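DMATS type aromatic prenyltransferase (Streptomyces coelicolor, PDB 6ZRZ) probably transfers a dimethylallyl group from its diphosphate to C5 of the indole ring of tryptophan, as an aromatic prenyltransferase of the ABBA-barrel fold. Local coordinates at residues Q13-G18 with D27-A32; Q129-L134 with Y151-V156; F190-L195 with K204-H209. All coordinates share one frame; numbering follows the deposited sequence.

Interaction 1: Q13-G18 with D27-A32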
loop_
_atom_site.group_PDB
_atom_site.type_symbol
_atom_site.label_atom_id
_atom_site.label_comp_id
_atom_site.label_asym_id
_atom_site.label_seq_id
_atom_site.Cartn_x
_atom_site.Cartn_y
_atom_site.Cartn_z
ATOM N N GLN A 13 -1.914 16.406 5.446
ATOM C CA GLN A 13 -2.354 15.649 4.247
ATOM C C GLN A 13 -3.528 14.750 4.639
ATOM O O GLN A 13 -4.477 14.671 3.856
ATOM C CB GLN A 13 -1.198 14.859 3.624
ATOM C CG GLN A 13 -0.110 15.747 3.011
ATOM C CD GLN A 13 1.058 14.933 2.500
ATOM O OE1 GLN A 13 1.543 14.021 3.172
ATOM N NE2 GLN A 13 1.498 15.251 1.299
ATOM N N LEU A 14 -3.450 14.051 5.781
ATOM C CA LEU A 14 -4.517 13.126 6.200
ATOM C C LEU A 14 -5.814 13.932 6.366
ATOM O O LEU A 14 -6.820 13.512 5.832
ATOM C CB LEU A 14 -4.119 12.410 7.488
ATOM C CG LEU A 14 -5.114 11.373 7.996
ATOM C CD1 LEU A 14 -4.423 10.299 8.799
ATOM C CD2 LEU A 14 -6.203 12.002 8.828
ATOM N N ARG A 15 -5.746 15.080 7.032
ATOM C CA ARG A 15 -6.920 15.986 7.226
ATOM C C ARG A 15 -7.505 16.422 5.867
ATOM O O ARG A 15 -8.754 16.264 5.673
ATOM C CB ARG A 15 -6.505 17.188 8.076
ATOM C CG ARG A 15 -6.217 16.837 9.526
ATOM C CD ARG A 15 -5.579 18.009 10.239
ATOM N NE ARG A 15 -5.047 17.605 11.529
ATOM C CZ ARG A 15 -5.771 17.498 12.643
ATOM N NH1 ARG A 15 -5.203 17.130 13.785
ATOM N NH2 ARG A 15 -7.062 17.766 12.616
ATOM N N ARG A 16 -6.679 16.953 4.959
ATOM C CA ARG A 16 -7.166 17.505 3.662
ATOM C C ARG A 16 -7.675 16.366 2.778
ATOM O O ARG A 16 -8.747 16.523 2.174
ATOM C CB ARG A 16 -6.089 18.328 2.955
ATOM C CG ARG A 16 -5.718 19.610 3.685
ATOM C CD ARG A 16 -4.763 20.450 2.864
ATOM N NE ARG A 16 -3.576 19.710 2.457
ATOM C CZ ARG A 16 -2.403 19.708 3.096
ATOM N NH1 ARG A 16 -2.233 20.420 4.206
ATOM N NH2 ARG A 16 -1.392 18.993 2.621
ATOM N N LEU A 17 -6.936 15.260 2.674
ATOM C CA LEU A 17 -7.418 14.088 1.899
ATOM C C LEU A 17 -8.675 13.477 2.587
ATOM O O LEU A 17 -9.588 13.020 1.875
ATOM C CB LEU A 17 -6.286 13.071 1.779
ATOM C CG LEU A 17 -6.527 11.949 0.791
ATOM C CD1 LEU A 17 -6.971 12.502 -0.540
ATOM C CD2 LEU A 17 -5.266 11.103 0.645
ATOM N N GLY A 18 -8.718 13.454 3.916
ATOM C CA GLY A 18 -9.884 12.949 4.681
ATOM C C GLY A 18 -11.171 13.711 4.338
ATOM O O GLY A 18 -12.254 13.063 4.153
ATOM N N ASP A 27 -13.976 12.407 12.730
ATOM C CA ASP A 27 -13.211 11.206 12.297
ATOM C C ASP A 27 -11.829 11.645 11.803
ATOM O O ASP A 27 -10.837 10.940 12.106
ATOM C CB ASP A 27 -13.997 10.395 11.257
ATOM C CG ASP A 27 -15.238 9.712 11.824
ATOM O OD1 ASP A 27 -15.350 9.608 13.051
ATOM O OD2 ASP A 27 -16.064 9.289 11.037
ATOM N N VAL A 28 -11.755 12.782 11.116
ATOM C CA VAL A 28 -10.470 13.370 10.636
ATOM C C VAL A 28 -9.565 13.680 11.844
ATOM O O VAL A 28 -8.374 13.354 11.785
ATOM C CB VAL A 28 -10.750 14.598 9.747
ATOM C CG1 VAL A 28 -9.622 15.612 9.749
ATOM C CG2 VAL A 28 -11.076 14.155 8.321
ATOM N N GLU A 29 -10.106 14.292 12.897
ATOM C CA GLU A 29 -9.351 14.590 14.137
ATOM C C GLU A 29 -8.854 13.282 14.739
ATOM O O GLU A 29 -7.644 13.177 14.985
ATOM C CB GLU A 29 -10.212 15.354 15.152
ATOM C CG GLU A 29 -10.643 16.723 14.659
ATOM C CD GLU A 29 -9.531 17.585 14.086
ATOM O OE1 GLU A 29 -8.432 17.607 14.683
ATOM O OE2 GLU A 29 -9.761 18.244 13.048
ATOM N N THR A 30 -9.743 12.321 14.947
ATOM C CA THR A 30 -9.405 10.984 15.521
ATOM C C THR A 30 -8.228 10.389 14.723
ATOM O O THR A 30 -7.262 9.968 15.313
ATOM C CB THR A 30 -10.638 10.071 15.519
ATOM O OG1 THR A 30 -11.663 10.671 16.335
ATOM C CG2 THR A 30 -10.357 8.675 16.027
ATOM N N TYR A 31 -8.328 10.379 13.398
ATOM C CA TYR A 31 -7.381 9.625 12.542
ATOM C C TYR A 31 -6.030 10.350 12.470
ATOM O O TYR A 31 -5.037 9.666 12.437
ATOM C CB TYR A 31 -8.049 9.317 11.208
ATOM C CG TYR A 31 -9.117 8.254 11.298
ATOM C CD1 TYR A 31 -8.908 7.108 12.035
ATOM C CD2 TYR A 31 -10.316 8.378 10.627
ATOM C CE1 TYR A 31 -9.847 6.095 12.095
ATOM C CE2 TYR A 31 -11.285 7.387 10.694
ATOM C CZ TYR A 31 -11.045 6.237 11.410
ATOM O OH TYR A 31 -11.948 5.239 11.485
ATOM N N ALA A 32 -6.008 11.680 12.490
ATOM C CA ALA A 32 -4.761 12.469 12.545
ATOM C C ALA A 32 -4.028 12.144 13.852
ATOM O O ALA A 32 -2.788 11.910 13.802
ATOM C CB ALA A 32 -5.049 13.944 12.413
#

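Interaction 2: Q129-L134 with Y151-V156. With 6C7 (S-(3-methylbut-2-en-1-yl) trihydrogen thiodiphosphate), chain C.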
loop_
_atom_site.group_PDB
_atom_site.type_symbol
_atom_site.label_atom_id
_atom_site.label_comp_id
_atom_site.label_asym_id
_atom_site.label_seq_id
_atom_site.Cartn_x
_atom_site.Cartn_y
_atom_site.Cartn_z
ATOM N N GLN A 129 16.564 -9.319 7.934
ATOM C CA GLN A 129 16.991 -8.693 6.659
ATOM C C GLN A 129 15.853 -7.844 6.093
ATOM O O GLN A 129 14.657 -8.118 6.417
ATOM C CB GLN A 129 17.471 -9.763 5.693
ATOM C CG GLN A 129 18.584 -10.628 6.290
ATOM C CD GLN A 129 19.148 -11.559 5.245
ATOM O OE1 GLN A 129 19.409 -11.149 4.122
ATOM N NE2 GLN A 129 19.328 -12.819 5.608
ATOM N N GLY A 130 16.237 -6.803 5.340
ATOM C CA GLY A 130 15.358 -5.768 4.773
ATOM C C GLY A 130 14.409 -6.388 3.773
ATOM O O GLY A 130 14.437 -7.604 3.564
ATOM N N PRO A 131 13.566 -5.585 3.103
ATOM C CA PRO A 131 13.572 -4.129 3.274
ATOM C C PRO A 131 12.601 -3.518 4.301
ATOM O O PRO A 131 12.579 -2.336 4.438
ATOM C CB PRO A 131 13.208 -3.719 1.842
ATOM C CG PRO A 131 12.249 -4.782 1.363
ATOM C CD PRO A 131 12.695 -6.042 2.032
ATOM N N LEU A 132 11.875 -4.340 5.027
ATOM C CA LEU A 132 10.962 -3.877 6.091
ATOM C C LEU A 132 10.869 -4.956 7.165
ATOM O O LEU A 132 11.254 -6.109 6.904
ATOM C CB LEU A 132 9.560 -3.574 5.530
ATOM C CG LEU A 132 8.703 -4.794 5.201
ATOM C CD1 LEU A 132 7.207 -4.454 5.165
ATOM C CD2 LEU A 132 9.158 -5.431 3.873
ATOM N N ALA A 133 10.351 -4.562 8.324
ATOM C CA ALA A 133 10.030 -5.451 9.450
ATOM C C ALA A 133 8.526 -5.476 9.637
ATOM O O ALA A 133 7.965 -6.602 9.736
ATOM C CB ALA A 133 10.757 -5.003 10.701
ATOM N N LEU A 134 7.882 -4.315 9.698
ATOM C CA LEU A 134 6.420 -4.237 9.990
ATOM C C LEU A 134 5.868 -2.897 9.536
ATOM O O LEU A 134 6.332 -1.865 10.012
ATOM C CB LEU A 134 6.177 -4.481 11.487
ATOM C CG LEU A 134 4.719 -4.734 11.875
ATOM C CD1 LEU A 134 4.605 -5.561 13.139
ATOM C CD2 LEU A 134 3.953 -3.438 12.022
ATOM N N TYR A 151 1.574 -5.653 7.594
ATOM C CA TYR A 151 2.421 -6.155 6.501
ATOM C C TYR A 151 3.750 -6.611 7.071
ATOM O O TYR A 151 4.387 -5.839 7.795
ATOM C CB TYR A 151 2.680 -5.093 5.444
ATOM C CG TYR A 151 1.432 -4.560 4.818
ATOM C CD1 TYR A 151 0.996 -4.968 3.563
ATOM C CD2 TYR A 151 0.669 -3.648 5.516
ATOM C CE1 TYR A 151 -0.186 -4.467 3.030
ATOM C CE2 TYR A 151 -0.497 -3.131 4.996
ATOM C CZ TYR A 151 -0.919 -3.519 3.744
ATOM O OH TYR A 151 -2.075 -2.938 3.299
ATOM N N LEU A 152 4.148 -7.823 6.723
ATOM C CA LEU A 152 5.401 -8.439 7.200
ATOM C C LEU A 152 6.222 -8.896 6.000
ATOM O O LEU A 152 5.689 -8.943 4.859
ATOM C CB LEU A 152 5.045 -9.601 8.127
ATOM C CG LEU A 152 4.100 -9.266 9.288
ATOM C CD1 LEU A 152 3.537 -10.515 9.906
ATOM C CD2 LEU A 152 4.819 -8.441 10.337
ATOM N N ASN A 153 7.477 -9.238 6.257
ATOM C CA ASN A 153 8.547 -9.440 5.240
ATOM C C ASN A 153 8.917 -10.916 5.133
ATOM O O ASN A 153 9.692 -11.430 5.976
ATOM C CB ASN A 153 9.793 -8.664 5.613
ATOM C CG ASN A 153 10.931 -8.822 4.627
ATOM O OD1 ASN A 153 10.756 -9.373 3.537
ATOM N ND2 ASN A 153 12.095 -8.318 4.998
ATOM N N PRO A 154 8.414 -11.646 4.102
ATOM C CA PRO A 154 8.786 -13.048 3.916
ATOM C C PRO A 154 10.290 -13.266 3.688
ATOM O O PRO A 154 10.754 -14.349 3.912
ATOM C CB PRO A 154 7.962 -13.473 2.695
ATOM C CG PRO A 154 6.770 -12.526 2.726
ATOM C CD PRO A 154 7.388 -11.218 3.135
ATOM N N ALA A 155 11.022 -12.236 3.277
ATOM C CA ALA A 155 12.471 -12.329 2.981
ATOM C C ALA A 155 13.292 -11.960 4.215
ATOM O O ALA A 155 14.496 -11.665 4.068
ATOM C CB ALA A 155 12.806 -11.439 1.823
ATOM N N VAL A 156 12.682 -11.958 5.388
ATOM C CA VAL A 156 13.329 -11.484 6.638
ATOM C C VAL A 156 14.561 -12.366 6.959
ATOM O O VAL A 156 15.531 -11.829 7.546
ATOM C CB VAL A 156 12.311 -11.435 7.798
ATOM C CG1 VAL A 156 11.706 -12.810 8.100
ATOM C CG2 VAL A 156 12.925 -10.818 9.027
HETATM O O4 6C7 C . -7.108 -5.414 -0.380
HETATM P P1 6C7 C . -6.580 -4.048 0.342
HETATM O O6 6C7 C . -7.087 -2.820 -0.303
HETATM O O5 6C7 C . -7.064 -4.166 1.898
HETATM O O2 6C7 C . -4.957 -4.128 0.447
HETATM P P3 6C7 C . -3.977 -3.091 -0.327
HETATM O O8 6C7 C . -4.265 -3.421 -1.876
HETATM O O7 6C7 C . -4.211 -1.658 -0.041
HETATM S S9 6C7 C . -2.289 -3.655 0.002
HETATM C C10 6C7 C . -1.330 -2.502 -0.996
HETATM C C11 6C7 C . -0.264 -1.949 -0.011
HETATM C C12 6C7 C . 1.150 -2.564 0.100
HETATM C C13 6C7 C . 2.134 -1.983 1.094
HETATM C C14 6C7 C . 1.602 -3.766 -0.730
HETATM O O HOH W 1 15.865 -9.952 2.564
HETATM O O HOH W 2 8.675 -9.096 8.858
#

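Interaction 3: F190-L195 with K204-H209. With 6C7 (S-(3-methylbut-2-en-1-yl) trihydrogen thiodiphosphate), chain C.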
loop_
_atom_site.group_PDB
_atom_site.type_symbol
_atom_site.label_atom_id
_atom_site.label_comp_id
_atom_site.label_asym_id
_atom_site.label_seq_id
_atom_site.Cartn_x
_atom_site.Cartn_y
_atom_site.Cartn_z
ATOM N N PHE A 190 5.666 -9.289 0.460
ATOM C CA PHE A 190 4.834 -9.052 1.667
ATOM C C PHE A 190 3.950 -10.232 1.950
ATOM O O PHE A 190 3.480 -10.909 0.993
ATOM C CB PHE A 190 3.897 -7.847 1.504
ATOM C CG PHE A 190 4.582 -6.596 1.051
ATOM C CD1 PHE A 190 5.359 -5.874 1.929
ATOM C CD2 PHE A 190 4.412 -6.119 -0.247
ATOM C CE1 PHE A 190 6.005 -4.720 1.511
ATOM C CE2 PHE A 190 5.051 -4.969 -0.662
ATOM C CZ PHE A 190 5.871 -4.289 0.210
ATOM N N LEU A 191 3.717 -10.455 3.239
ATOM C CA LEU A 191 2.539 -11.188 3.747
ATOM C C LEU A 191 1.787 -10.232 4.679
ATOM O O LEU A 191 2.460 -9.583 5.563
ATOM C CB LEU A 191 2.969 -12.456 4.466
ATOM C CG LEU A 191 1.796 -13.357 4.835
ATOM C CD1 LEU A 191 2.171 -14.811 4.689
ATOM C CD2 LEU A 191 1.290 -13.052 6.237
ATOM N N ALA A 192 0.487 -10.082 4.470
ATOM C CA ALA A 192 -0.353 -9.121 5.221
ATOM C C ALA A 192 -1.499 -9.873 5.887
ATOM O O ALA A 192 -1.963 -10.851 5.298
ATOM C CB ALA A 192 -0.883 -8.044 4.308
ATOM N N LEU A 193 -1.907 -9.418 7.062
ATOM C CA LEU A 193 -3.115 -9.910 7.790
ATOM C C LEU A 193 -4.066 -8.763 7.984
ATOM O O LEU A 193 -3.612 -7.772 8.491
ATOM C CB LEU A 193 -2.709 -10.417 9.168
ATOM C CG LEU A 193 -2.070 -11.784 9.254
ATOM C CD1 LEU A 193 -1.876 -12.148 10.716
ATOM C CD2 LEU A 193 -2.913 -12.851 8.544
ATOM N N ASP A 194 -5.347 -8.932 7.628
ATOM C CA ASP A 194 -6.466 -8.088 8.128
ATOM C C ASP A 194 -6.671 -8.401 9.612
ATOM O O ASP A 194 -6.720 -9.595 9.967
ATOM C CB ASP A 194 -7.791 -8.363 7.415
ATOM C CG ASP A 194 -7.968 -7.682 6.072
ATOM O OD1 ASP A 194 -7.113 -6.866 5.708
ATOM O OD2 ASP A 194 -8.984 -7.985 5.389
ATOM N N LEU A 195 -6.738 -7.385 10.450
ATOM C CA LEU A 195 -7.003 -7.548 11.897
ATOM C C LEU A 195 -8.281 -6.788 12.252
ATOM O O LEU A 195 -8.371 -5.554 11.983
ATOM C CB LEU A 195 -5.801 -7.064 12.702
ATOM C CG LEU A 195 -4.487 -7.777 12.400
ATOM C CD1 LEU A 195 -3.378 -7.205 13.251
ATOM C CD2 LEU A 195 -4.600 -9.292 12.609
ATOM N N LYS A 204 -3.110 -12.301 3.146
ATOM C CA LYS A 204 -2.788 -11.756 1.815
ATOM C C LYS A 204 -1.334 -12.080 1.514
ATOM O O LYS A 204 -0.462 -11.739 2.336
ATOM C CB LYS A 204 -3.085 -10.265 1.797
ATOM C CG LYS A 204 -4.571 -9.943 1.894
ATOM C CD LYS A 204 -4.863 -8.513 2.237
ATOM C CE LYS A 204 -4.744 -7.555 1.068
ATOM N NZ LYS A 204 -5.329 -8.098 -0.194
ATOM N N VAL A 205 -1.114 -12.801 0.431
ATOM C CA VAL A 205 0.240 -13.131 -0.089
ATOM C C VAL A 205 0.478 -12.251 -1.303
ATOM O O VAL A 205 -0.361 -12.283 -2.229
ATOM C CB VAL A 205 0.345 -14.613 -0.448
ATOM C CG1 VAL A 205 1.748 -14.973 -0.917
ATOM C CG2 VAL A 205 -0.076 -15.475 0.719
ATOM N N TYR A 206 1.579 -11.493 -1.291
ATOM C CA TYR A 206 2.003 -10.643 -2.414
ATOM C C TYR A 206 3.130 -11.331 -3.167
ATOM O O TYR A 206 4.060 -11.920 -2.497
ATOM C CB TYR A 206 2.441 -9.268 -1.923
ATOM C CG TYR A 206 1.348 -8.448 -1.317
ATOM C CD1 TYR A 206 0.783 -7.406 -2.011
ATOM C CD2 TYR A 206 0.862 -8.713 -0.041
ATOM C CE1 TYR A 206 -0.222 -6.622 -1.457
ATOM C CE2 TYR A 206 -0.154 -7.942 0.525
ATOM C CZ TYR A 206 -0.705 -6.899 -0.189
ATOM O OH TYR A 206 -1.706 -6.104 0.330
ATOM N N LEU A 207 3.044 -11.313 -4.489
ATOM C CA LEU A 207 4.082 -11.836 -5.410
ATOM C C LEU A 207 4.656 -10.674 -6.197
ATOM O O LEU A 207 3.895 -9.804 -6.625
ATOM C CB LEU A 207 3.461 -12.802 -6.417
ATOM C CG LEU A 207 3.243 -14.252 -6.010
ATOM C CD1 LEU A 207 2.993 -14.434 -4.549
ATOM C CD2 LEU A 207 2.079 -14.828 -6.812
ATOM N N ARG A 208 5.930 -10.694 -6.452
ATOM C CA ARG A 208 6.553 -9.753 -7.383
ATOM C C ARG A 208 6.560 -10.414 -8.760
ATOM O O ARG A 208 6.784 -11.612 -8.826
ATOM C CB ARG A 208 7.951 -9.414 -6.898
ATOM C CG ARG A 208 8.646 -8.362 -7.723
ATOM C CD ARG A 208 10.046 -8.157 -7.193
ATOM N NE ARG A 208 10.976 -9.034 -7.868
ATOM C CZ ARG A 208 11.882 -9.835 -7.285
ATOM N NH1 ARG A 208 12.694 -10.547 -8.054
ATOM N NH2 ARG A 208 12.005 -9.904 -5.955
ATOM N N HIS A 209 6.381 -9.644 -9.827
ATOM C CA HIS A 209 6.379 -10.172 -11.211
ATOM C C HIS A 209 7.305 -9.324 -12.062
ATOM O O HIS A 209 6.941 -8.251 -12.416
ATOM C CB HIS A 209 4.958 -10.207 -11.770
ATOM C CG HIS A 209 4.012 -11.017 -10.957
ATOM N ND1 HIS A 209 4.012 -12.380 -10.982
ATOM C CD2 HIS A 209 3.058 -10.653 -10.095
ATOM C CE1 HIS A 209 3.088 -12.818 -10.174
ATOM N NE2 HIS A 209 2.486 -11.788 -9.627
HETATM O O4 6C7 C . -7.108 -5.414 -0.380
HETATM P P1 6C7 C . -6.580 -4.048 0.342
HETATM O O6 6C7 C . -7.087 -2.820 -0.303
HETATM O O5 6C7 C . -7.064 -4.166 1.898
HETATM O O2 6C7 C . -4.957 -4.128 0.447
HETATM P P3 6C7 C . -3.977 -3.091 -0.327
HETATM O O8 6C7 C . -4.265 -3.421 -1.876
HETATM O O7 6C7 C . -4.211 -1.658 -0.041
HETATM S S9 6C7 C . -2.289 -3.655 0.002
HETATM C C10 6C7 C . -1.330 -2.502 -0.996
HETATM C C11 6C7 C . -0.264 -1.949 -0.011
HETATM C C12 6C7 C . 1.150 -2.564 0.100
HETATM C C13 6C7 C . 2.134 -1.983 1.094
HETATM C C14 6C7 C . 1.602 -3.766 -0.730
#

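Interaction 1: Q13-G18 with D27-A32
Val28 packs between Arg15 and Gly18, and this is the close-fitting part of the contact. Its CG1 meets the aliphatic part of Arg15, 3.6 Å from CG. Its CG2 lies 4.0 Å from the backbone carbon C of Gly18, where the other helix has no side chain. In Leu14, CG lies anti to the backbone N (chi1 -177°), which carries both methyls over to the backbone of the second helix. Leu14 CD1 is 3.7 Å from Tyr31 O, and its CD2 is 3.7 Å from Ala32 N. The two helices, 6-20 and 25-39, form an antiparallel helical hairpin. Their segment axes come within 9.3 Å at an angle of 151°. Leu14 also touches Phe66 and Met78 on the neighbouring barrel strands, so the buried side of the hairpin rests on the sheet. The other side is looser and partly exposed. Here the extended Arg15 chain runs out past Val28. Ala32 CB sits over one guanidinium face, near the rim, 3.5 Å from Arg15 NH1. At its edge the guanidinium forms a salt bridge to Glu29, whose chain bends at chi2 to meet it. The NH2 position is less certain, and the very short modelled distance to OE1 is doubtful.

Interaction 2: Q129-L134 with Y151-V156
Asn153 meets the loop 129-134 through its side-chain amide, which makes two of the three direct hydrogen bonds across the contact. With CG anti to the backbone N (chi1 180°), the amide reaches into the loop. Asn153 ND2 donates to Gly130 O at 2.8 Å, approaching from above that carbonyl plane. The same Asn153 ND2 also donates to Leu132 O at 3.0 Å, this time in the carbonyl plane. OD1 accepts from Ala155 N in an Asx turn, so both ends of the amide are held and its rotation is fixed. Further out, Gln129 N donates to Val156 O at 2.7 Å. Two waters add bridges. One donates to both Gly130 O and Ala155 O; the other joins Ala133 O to Asn153 N. The apolar contacts are fewer. Leu132 CD2 packs on Asn153 CB at 3.7 Å. Leu134 and Leu152 lie side by side, with CG of Leu134 4.0 Å from CD2 of Leu152. At the ligand, Tyr151 turns one ring face to the prenyl methyl C13 of the thiodiphosphate analogue, and its OH is 3.4 Å from S9. Strand 147-152 pairs with strand 135-139 through Tyr151 and Trp135. Helix 91-109 packs against Ala133 and Leu134, and helix 162-175 against Pro154 and Ala155.

Interaction 3: F190-L195 with K204-H209
A beta hairpin of the ABBA barrel, strands 191-195 and 202-209, supplies part of the wall of the prenyl-donor pocket. Ala192 and Lys204 form an antiparallel hydrogen-bonded pair. Ala192 N donates to Lys204 O at 2.9 Å, and Lys204 N returns a bond to Ala192 O at 2.8 Å. Leu191 and Val205 are the adjoining non-hydrogen-bonded pair. Their side chains point to the outer face of the sheet, where both touch helix 162-175. Tyr206 N donates to Phe190 O at 3.0 Å, next to the place where the two side chains meet.

The opposite face, with Ala192 and Lys204, looks into the barrel of ten antiparallel strands. There Phe190 and Tyr206 form a T-shaped pair: the Phe190 edge points at the Tyr206 face, with ring planes at 85° and centroids 5.6 Å apart. Phe190 CB also packs on Tyr206 CD2 at 3.5 Å. Ala192 CB lies at the edge of the tyrosine ring, 3.9 Å from Tyr206 CE2. Both rings touch the prenyl end of the ligand. C13 sits over a face of Phe190, and C14 is 3.5 Å from Tyr206 CE1. Phe190 also touches the bound tryptophan. With Tyr206 replaced by an alanine, a gap would probably open beside C14, and the Phe190 edge would lose the ring face it meets. The phenol oxygen is modelled too close to S9 for that contact to be interpreted.

Lys204 bends at chi3 and chi4 (79° and 42°), turning its amine toward the diphosphate. Lys204 NZ makes a weak hydrogen bond to O4 of the ligand at 3.2 Å, with its position less certain. Asp194 forms salt bridges with Lys149 and Arg202, two other residues of the donor pocket.

Interactions 2 and 3 are neighbours in the barrel, with centres 11 Å apart. Strands 147-152 and 191-195 are adjacent, and Leu152 N lies 2.7 Å from Leu191 O, a probable hydrogen bond. Tyr151 CD1 packs on Ala192 CB at 3.7 Å. Both contacts touch the thiodiphosphate ligand, so Tyr151, Phe190, Lys204 and Tyr206 line one pocket. Interaction 3 also reaches the bound tryptophan through Phe190, while the Tyr151 side chain stays about 7 Å from it. Interaction 1 stands apart. Its centre is 28 Å from that of interaction 2 and 26 Å from that of interaction 3, on the opposite side of the chain's centre from the latter.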